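Local structure of glycoside Hydrolase (Bacteroides uniformis, 5T99) at residues E113-I118 and V123-Y128; I293-D298 and Q465-G470; P457-M462 and R483-L488. The protein probably hydrolyses beta-galactosidic linkages of agarose-derived sugars as a family 2 glycoside hydrolase, and binds the inhibitor d-galacto-isofagomine in its pocket. All coordinates share one frame; numbering follows the deposited sequence.

Contact 1 of 3, residues E113-I118 and V123-Y128; sequences EAKVWI and VGEHPY
Lys115 and Glu125 project from the same face of an antiparallel beta hairpin, strands 114-118 and 121-126, at one edge of a six-stranded sheet in the sugar-binding domain of family 2. They form a non-hydrogen-bonded pair, and their side chains extend alongside each other, heading the same way off the sheet. With CG anti to the backbone N (chi1 -179°), Glu125 stretches out along its neighbour, placing Glu125 OE2 3.5 Å from Lys115 CE. Lys115 NZ lies 4.6 Å from Glu125 OE2, too far for a salt bridge; that oxygen is paired with Lys122. The other face carries Ala114, Val116 and His126. Here Val116 reaches Phe133 and Ile135 of strand 133-136, while the His126 ring stacks on Phe133 and hydrogen-bonds through NE2 to Thr131. Near the turn, Ile118 and Val123 meet at a slant: both methyls of Val123 come within 3.8 Å of Ile118 CG2. Val123 and Gly124 together face Val116, making a classic beta bulge. Gly124 O accepts from Val116 N at 2.9 Å, and the bulge is closed by a nearly straight bond from Val123 N to Val116 O, 2.9 Å long with an angle of 176° at the hydrogen.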
# COMPACT_ATOMS: atom_id res chain seq x y z
N GLU A 113 20.35 0.21 5.21
CA GLU A 113 21.67 0.33 5.83
C GLU A 113 22.15 1.77 5.80
O GLU A 113 23.11 2.11 5.09
CB GLU A 113 22.67 -0.57 5.13
CG GLU A 113 22.33 -2.04 5.25
CD GLU A 113 23.21 -2.77 6.24
OE1 GLU A 113 23.56 -3.93 5.94
OE2 GLU A 113 23.56 -2.21 7.31
N ALA A 114 21.45 2.61 6.54
CA ALA A 114 21.75 4.03 6.56
C ALA A 114 22.81 4.37 7.60
O ALA A 114 22.82 3.82 8.71
CB ALA A 114 20.49 4.84 6.83
N LYS A 115 23.72 5.26 7.21
CA LYS A 115 24.55 6.01 8.14
C LYS A 115 24.29 7.50 7.88
O LYS A 115 24.10 7.90 6.72
CB LYS A 115 26.02 5.69 7.93
CG LYS A 115 26.42 4.28 8.32
CD LYS A 115 27.94 4.16 8.39
CE LYS A 115 28.40 2.78 8.81
NZ LYS A 115 28.28 1.81 7.68
N VAL A 116 24.25 8.32 8.94
CA VAL A 116 23.97 9.75 8.80
C VAL A 116 24.99 10.59 9.57
O VAL A 116 25.34 10.27 10.71
CB VAL A 116 22.54 10.12 9.26
CG1 VAL A 116 22.25 11.61 9.03
CG2 VAL A 116 21.51 9.27 8.53
N TRP A 117 25.45 11.67 8.93
CA TRP A 117 26.42 12.61 9.50
C TRP A 117 25.88 14.04 9.42
O TRP A 117 25.23 14.40 8.44
CB TRP A 117 27.75 12.58 8.73
CG TRP A 117 28.51 11.28 8.81
CD1 TRP A 117 29.51 10.96 9.68
CD2 TRP A 117 28.35 10.15 7.95
NE1 TRP A 117 29.98 9.69 9.43
CE2 TRP A 117 29.29 9.18 8.37
CE3 TRP A 117 27.51 9.86 6.87
CZ2 TRP A 117 29.40 7.92 7.74
CZ3 TRP A 117 27.63 8.62 6.24
CH2 TRP A 117 28.56 7.67 6.67
N ILE A 118 26.18 14.85 10.43
CA ILE A 118 25.94 16.30 10.39
C ILE A 118 27.28 17.02 10.64
O ILE A 118 27.93 16.81 11.67
CB ILE A 118 24.80 16.78 11.35
CG1 ILE A 118 24.54 18.28 11.22
CG2 ILE A 118 25.11 16.46 12.80
CD1 ILE A 118 23.91 18.69 9.91
N VAL A 123 25.83 10.73 13.50
CA VAL A 123 24.72 10.95 14.44
C VAL A 123 23.54 9.97 14.28
O VAL A 123 22.49 10.13 14.92
CB VAL A 123 24.19 12.41 14.35
CG1 VAL A 123 25.16 13.37 15.04
CG2 VAL A 123 23.95 12.82 12.89
N GLY A 124 23.72 8.94 13.45
CA GLY A 124 22.62 8.06 13.09
C GLY A 124 23.10 6.85 12.32
O GLY A 124 23.99 6.96 11.48
N GLU A 125 22.51 5.70 12.62
CA GLU A 125 22.81 4.47 11.91
C GLU A 125 21.59 3.57 11.99
O GLU A 125 21.19 3.18 13.08
CB GLU A 125 24.04 3.79 12.52
CG GLU A 125 24.43 2.50 11.83
CD GLU A 125 25.84 2.05 12.16
OE1 GLU A 125 26.00 0.93 12.69
OE2 GLU A 125 26.79 2.81 11.90
N HIS A 126 21.01 3.23 10.84
CA HIS A 126 19.72 2.54 10.81
C HIS A 126 19.65 1.48 9.71
O HIS A 126 19.53 1.82 8.53
CB HIS A 126 18.60 3.57 10.66
CG HIS A 126 17.25 3.02 10.97
ND1 HIS A 126 16.72 3.01 12.24
CD2 HIS A 126 16.34 2.41 10.17
CE1 HIS A 126 15.53 2.43 12.21
NE2 HIS A 126 15.27 2.06 10.97
N PRO A 127 19.73 0.19 10.08
CA PRO A 127 19.73 -0.85 9.04
C PRO A 127 18.39 -1.09 8.33
O PRO A 127 18.39 -1.25 7.12
CB PRO A 127 20.21 -2.11 9.79
CG PRO A 127 19.98 -1.84 11.23
CD PRO A 127 20.02 -0.36 11.42
N TYR A 128 17.27 -1.13 9.06
CA TYR A 128 15.98 -1.59 8.49
C TYR A 128 15.27 -0.48 7.72
O TYR A 128 14.91 0.55 8.29
CB TYR A 128 15.08 -2.12 9.60
CG TYR A 128 13.88 -2.94 9.15
CD1 TYR A 128 13.99 -3.92 8.16
CD2 TYR A 128 12.63 -2.78 9.76
CE1 TYR A 128 12.90 -4.68 7.77
CE2 TYR A 128 11.53 -3.53 9.37
CZ TYR A 128 11.67 -4.49 8.38
OH TYR A 128 10.60 -5.25 7.99

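Contact 2 of 3, residues I293-D298 and Q465-G470; sequences ICFTKD and QVDIAG
Phe295 lays its ring over Ile468 and beside Asp467, joining strand 293-296 to the start of strand 468-472 in the TIM-barrel domain. The first strand comes in through Ile293 and Cys294, the latter hydrogen-bonded through its backbone to Phe301 in the antiparallel partner strand 299-302.

At Phe295 the contact itself is made. CG sits between the backbone N and the carbonyl carbon (chi1 71°), a setting that holds the ring out toward the segment 465-470. Ile468 CD1 lies over one face, off-centre toward the rim and 3.8 Å from Phe295 CG. The distance from Ile468 CD1 to the centroid of the Phe295 ring is 4.1 Å. The methyl stands 22° from the ring normal, which makes this a CH-pi contact. Ile468 CG1 continues along the ring, 3.9 Å from Phe295 CD1, as the two side chains run alongside each other, pointing opposite ways. At the far end of the ring, Phe295 CZ rests 3.8 Å from Asp467 CB, so Asp467 contributes its methylene here, while OD2 accepts a hydrogen bond from Ser447 N.

Beyond the ring the strand ends in an ST turn, Thr296 OG1 accepting from Asp298 N at 3.0 Å. Lys297 NZ forms a salt bridge with Asp298 OD1, though as a hydrogen bond it is weak.

The hairpin of strands 293-296 and 299-302 thus packs against the N-terminal ends of barrel strands: Pro446, just before strand 447-451, touches Phe295, Asp467 and Ile468, and Ile468 also meets Phe300 of strand 299-302 and Met411 of strand 409-416.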
# COMPACT_ATOMS: atom_id res chain seq x y z
N ILE A 293 -13.27 -1.77 18.04
CA ILE A 293 -12.99 -3.07 17.45
C ILE A 293 -12.99 -4.12 18.54
O ILE A 293 -12.72 -3.85 19.70
CB ILE A 293 -11.67 -3.11 16.65
CG1 ILE A 293 -10.47 -2.65 17.50
CG2 ILE A 293 -11.80 -2.29 15.37
CD1 ILE A 293 -9.15 -3.18 17.00
N CYS A 294 -13.30 -5.34 18.14
CA CYS A 294 -13.51 -6.43 19.07
C CYS A 294 -13.37 -7.72 18.28
O CYS A 294 -13.69 -7.76 17.10
CB CYS A 294 -14.91 -6.30 19.68
SG CYS A 294 -15.14 -7.24 21.18
N PHE A 295 -12.87 -8.78 18.91
CA PHE A 295 -12.80 -10.08 18.27
C PHE A 295 -13.10 -11.18 19.29
O PHE A 295 -12.82 -11.03 20.48
CB PHE A 295 -11.43 -10.28 17.61
CG PHE A 295 -10.32 -10.48 18.60
CD1 PHE A 295 -9.98 -11.75 19.03
CD2 PHE A 295 -9.68 -9.38 19.16
CE1 PHE A 295 -8.98 -11.93 19.99
CE2 PHE A 295 -8.68 -9.56 20.11
CZ PHE A 295 -8.33 -10.83 20.53
N THR A 296 -13.69 -12.26 18.79
CA THR A 296 -13.83 -13.50 19.54
C THR A 296 -13.26 -14.62 18.68
O THR A 296 -12.81 -14.38 17.54
CB THR A 296 -15.29 -13.80 19.85
OG1 THR A 296 -15.98 -14.19 18.64
CG2 THR A 296 -15.97 -12.57 20.47
N LYS A 297 -13.29 -15.83 19.20
CA LYS A 297 -12.94 -17.01 18.39
C LYS A 297 -13.83 -17.16 17.12
O LYS A 297 -13.43 -17.82 16.16
CB LYS A 297 -13.00 -18.28 19.25
CG LYS A 297 -14.40 -18.68 19.68
CD LYS A 297 -14.40 -19.76 20.75
CE LYS A 297 -15.80 -20.33 20.95
NZ LYS A 297 -16.36 -20.98 19.72
N ASP A 298 -15.02 -16.54 17.12
CA ASP A 298 -16.01 -16.67 16.03
C ASP A 298 -16.04 -15.55 15.01
O ASP A 298 -16.77 -15.65 14.03
CB ASP A 298 -17.40 -16.87 16.61
CG ASP A 298 -17.54 -18.20 17.35
OD1 ASP A 298 -16.84 -19.18 17.00
OD2 ASP A 298 -18.36 -18.25 18.29
N GLN A 465 0.38 -17.91 20.70
CA GLN A 465 1.08 -16.78 21.31
C GLN A 465 0.63 -15.43 20.79
O GLN A 465 0.98 -14.41 21.35
CB GLN A 465 2.58 -16.90 21.06
CG GLN A 465 3.21 -18.18 21.57
CD GLN A 465 2.99 -18.41 23.05
OE1 GLN A 465 3.02 -17.49 23.86
NE2 GLN A 465 2.75 -19.66 23.40
N VAL A 466 -0.11 -15.41 19.68
CA VAL A 466 -0.71 -14.18 19.16
C VAL A 466 -2.20 -14.28 19.42
O VAL A 466 -2.72 -15.37 19.72
CB VAL A 466 -0.42 -13.94 17.65
CG1 VAL A 466 1.03 -13.54 17.46
CG2 VAL A 466 -0.76 -15.15 16.78
N ASP A 467 -2.87 -13.14 19.31
CA ASP A 467 -4.30 -13.07 19.57
C ASP A 467 -5.14 -13.75 18.47
O ASP A 467 -6.17 -14.38 18.76
CB ASP A 467 -4.74 -11.60 19.73
CG ASP A 467 -4.15 -10.93 20.97
OD1 ASP A 467 -4.25 -11.50 22.07
OD2 ASP A 467 -3.59 -9.83 20.83
N ILE A 468 -4.73 -13.60 17.21
CA ILE A 468 -5.49 -14.11 16.06
C ILE A 468 -4.51 -14.77 15.10
O ILE A 468 -3.51 -14.15 14.69
CB ILE A 468 -6.27 -12.99 15.34
CG1 ILE A 468 -7.23 -12.25 16.30
CG2 ILE A 468 -7.09 -13.57 14.19
CD1 ILE A 468 -7.78 -10.94 15.75
N ALA A 469 -4.80 -16.02 14.73
CA ALA A 469 -3.93 -16.80 13.84
C ALA A 469 -4.34 -16.64 12.37
O ALA A 469 -5.51 -16.87 12.01
CB ALA A 469 -3.97 -18.27 14.24
N GLY A 470 -3.38 -16.26 11.53
CA GLY A 470 -3.58 -16.23 10.08
C GLY A 470 -2.97 -17.45 9.41
O GLY A 470 -1.83 -17.81 9.70

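Contact 3 of 3, residues P457-M462 and R483-L488; sequences PFDNNM and RLYPDL
Tyr485 OH meets two oxygens of the segment 457-462, the carboxylate OD1 of Asp459 and the backbone O of Phe458. Tyr485 OH donates to Asp459 OD1, although the modelled separation of 2.4 Å is very short and its exact value doubtful. OD1 arrives at the edge of the tyrosine ring, near its plane, and the carboxylate is turned 43° from that plane. Phe458 O, which accepts a hydrogen bond from Gln464 NE2, lies 3.1 Å from Tyr485 OH. Farther down the tyrosine ring, CE2 of Tyr485 lies 3.8 Å from Phe458 CB.

These residues belong to successive beta-alpha-beta crossovers of the TIM barrel: helix 456-459 leads into strand 468-472, and helix 478-484 leads from it to strand 490-495. Tyr485 is the first residue past the latter helix and opens a type I beta turn ending at Leu488. A phenylalanine here would lack the hydroxyl, and would probably leave the carboxylate of Asp459 without its mate across the contact and freer to turn.

The turn brings Leu488 back to Phe458. Leu488 CD1 reaches the ring edge, in the ring plane, 3.5 Å from Phe458 CD1. With CG anti to its carbonyl carbon (chi1 -65°), Phe458 also places its ring against Ala469 and Met471 of strand 468-472.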
# COMPACT_ATOMS: atom_id res chain seq x y z
N PRO A 457 3.20 -24.73 13.39
CA PRO A 457 3.03 -23.67 14.39
C PRO A 457 1.78 -23.83 15.29
O PRO A 457 1.78 -23.31 16.42
CB PRO A 457 2.94 -22.40 13.55
CG PRO A 457 2.37 -22.86 12.26
CD PRO A 457 2.87 -24.26 12.03
N PHE A 458 0.76 -24.55 14.81
CA PHE A 458 -0.41 -24.92 15.62
C PHE A 458 -0.10 -26.00 16.67
O PHE A 458 -0.61 -25.93 17.81
CB PHE A 458 -1.57 -25.34 14.73
CG PHE A 458 -2.09 -24.23 13.89
CD1 PHE A 458 -3.03 -23.35 14.40
CD2 PHE A 458 -1.61 -24.02 12.61
CE1 PHE A 458 -3.50 -22.30 13.65
CE2 PHE A 458 -2.07 -22.95 11.85
CZ PHE A 458 -3.02 -22.10 12.37
N ASP A 459 0.72 -26.98 16.28
CA ASP A 459 1.16 -28.08 17.17
C ASP A 459 2.36 -27.70 18.05
O ASP A 459 2.56 -28.31 19.10
CB ASP A 459 1.52 -29.33 16.35
CG ASP A 459 0.32 -29.97 15.66
OD1 ASP A 459 -0.84 -29.59 15.94
OD2 ASP A 459 0.55 -30.87 14.82
N ASN A 460 3.15 -26.72 17.60
CA ASN A 460 4.33 -26.27 18.32
C ASN A 460 4.08 -25.05 19.24
O ASN A 460 5.02 -24.33 19.58
CB ASN A 460 5.43 -25.90 17.32
CG ASN A 460 5.84 -27.06 16.42
OD1 ASN A 460 5.45 -28.20 16.65
ND2 ASN A 460 6.61 -26.77 15.39
N ASN A 461 2.82 -24.81 19.63
CA ASN A 461 2.49 -23.76 20.60
C ASN A 461 2.84 -22.33 20.12
O ASN A 461 3.00 -21.46 20.95
CB ASN A 461 3.17 -24.09 21.95
CG ASN A 461 2.56 -23.35 23.13
OD1 ASN A 461 1.34 -23.15 23.24
ND2 ASN A 461 3.43 -22.97 24.06
N MET A 462 2.94 -22.10 18.80
CA MET A 462 3.27 -20.77 18.25
C MET A 462 2.02 -19.95 17.97
O MET A 462 1.91 -18.81 18.41
CB MET A 462 4.11 -20.87 16.97
CG MET A 462 4.46 -19.51 16.37
SD MET A 462 5.56 -19.55 14.94
CE MET A 462 7.16 -19.69 15.73
N ARG A 483 -11.32 -28.10 14.43
CA ARG A 483 -11.52 -29.29 15.27
C ARG A 483 -10.42 -29.41 16.33
O ARG A 483 -10.71 -29.62 17.51
CB ARG A 483 -11.52 -30.58 14.43
CG ARG A 483 -12.87 -31.05 13.93
CD ARG A 483 -12.79 -32.49 13.40
NE ARG A 483 -11.87 -32.65 12.26
CZ ARG A 483 -12.11 -32.27 10.99
NH1 ARG A 483 -13.25 -31.66 10.65
NH2 ARG A 483 -11.18 -32.48 10.05
N LEU A 484 -9.17 -29.30 15.88
CA LEU A 484 -8.01 -29.52 16.74
C LEU A 484 -7.76 -28.37 17.71
O LEU A 484 -7.29 -28.59 18.83
CB LEU A 484 -6.76 -29.78 15.89
CG LEU A 484 -6.78 -31.01 14.96
CD1 LEU A 484 -5.55 -31.07 14.06
CD2 LEU A 484 -6.91 -32.29 15.77
N TYR A 485 -8.05 -27.14 17.28
CA TYR A 485 -7.73 -25.94 18.05
C TYR A 485 -8.94 -25.02 18.01
O TYR A 485 -8.90 -23.97 17.39
CB TYR A 485 -6.46 -25.27 17.50
CG TYR A 485 -5.25 -26.17 17.58
CD1 TYR A 485 -4.57 -26.33 18.77
CD2 TYR A 485 -4.84 -26.93 16.47
CE1 TYR A 485 -3.48 -27.19 18.87
CE2 TYR A 485 -3.75 -27.79 16.55
CZ TYR A 485 -3.08 -27.92 17.76
OH TYR A 485 -2.01 -28.75 17.88
N PRO A 486 -10.04 -25.43 18.68
CA PRO A 486 -11.32 -24.74 18.52
C PRO A 486 -11.38 -23.35 19.11
O PRO A 486 -12.29 -22.60 18.75
CB PRO A 486 -12.31 -25.67 19.24
CG PRO A 486 -11.49 -26.38 20.25
CD PRO A 486 -10.16 -26.58 19.59
N ASP A 487 -10.44 -23.00 19.98
CA ASP A 487 -10.40 -21.68 20.64
C ASP A 487 -9.56 -20.60 19.93
O ASP A 487 -9.52 -19.45 20.39
CB ASP A 487 -9.92 -21.86 22.07
CG ASP A 487 -10.77 -22.86 22.81
OD1 ASP A 487 -11.95 -22.56 23.05
OD2 ASP A 487 -10.26 -23.97 23.11
N LEU A 488 -8.90 -20.94 18.82
CA LEU A 488 -8.14 -19.94 18.07
C LEU A 488 -9.05 -19.12 17.14
O LEU A 488 -9.81 -19.70 16.36
CB LEU A 488 -7.06 -20.61 17.22
CG LEU A 488 -5.99 -21.38 17.97
CD1 LEU A 488 -5.10 -22.07 16.95
CD2 LEU A 488 -5.20 -20.45 18.88

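Contact 1 comes first along the chain and stands apart in the sugar-binding domain, its centre 37 Å from that of contact 2 and 41 Å from that of contact 3; the nearest atoms are about 16 and 17 Å away. Contacts 2 and 3 share the TIM-barrel domain, with centres 13 Å apart and segments that alternate in sequence. Strand 468-472 links them directly, lying between helices 456-459 and 478-484 in the chain, and Ala469 CB approaches Phe458 CE1 to 4.1 Å. A second junction brings Lys297 CB within 3.8 Å of Asp487 O. The 293-302 hairpin, at the N-terminal ends of the barrel strands, thus touches two successive crossovers.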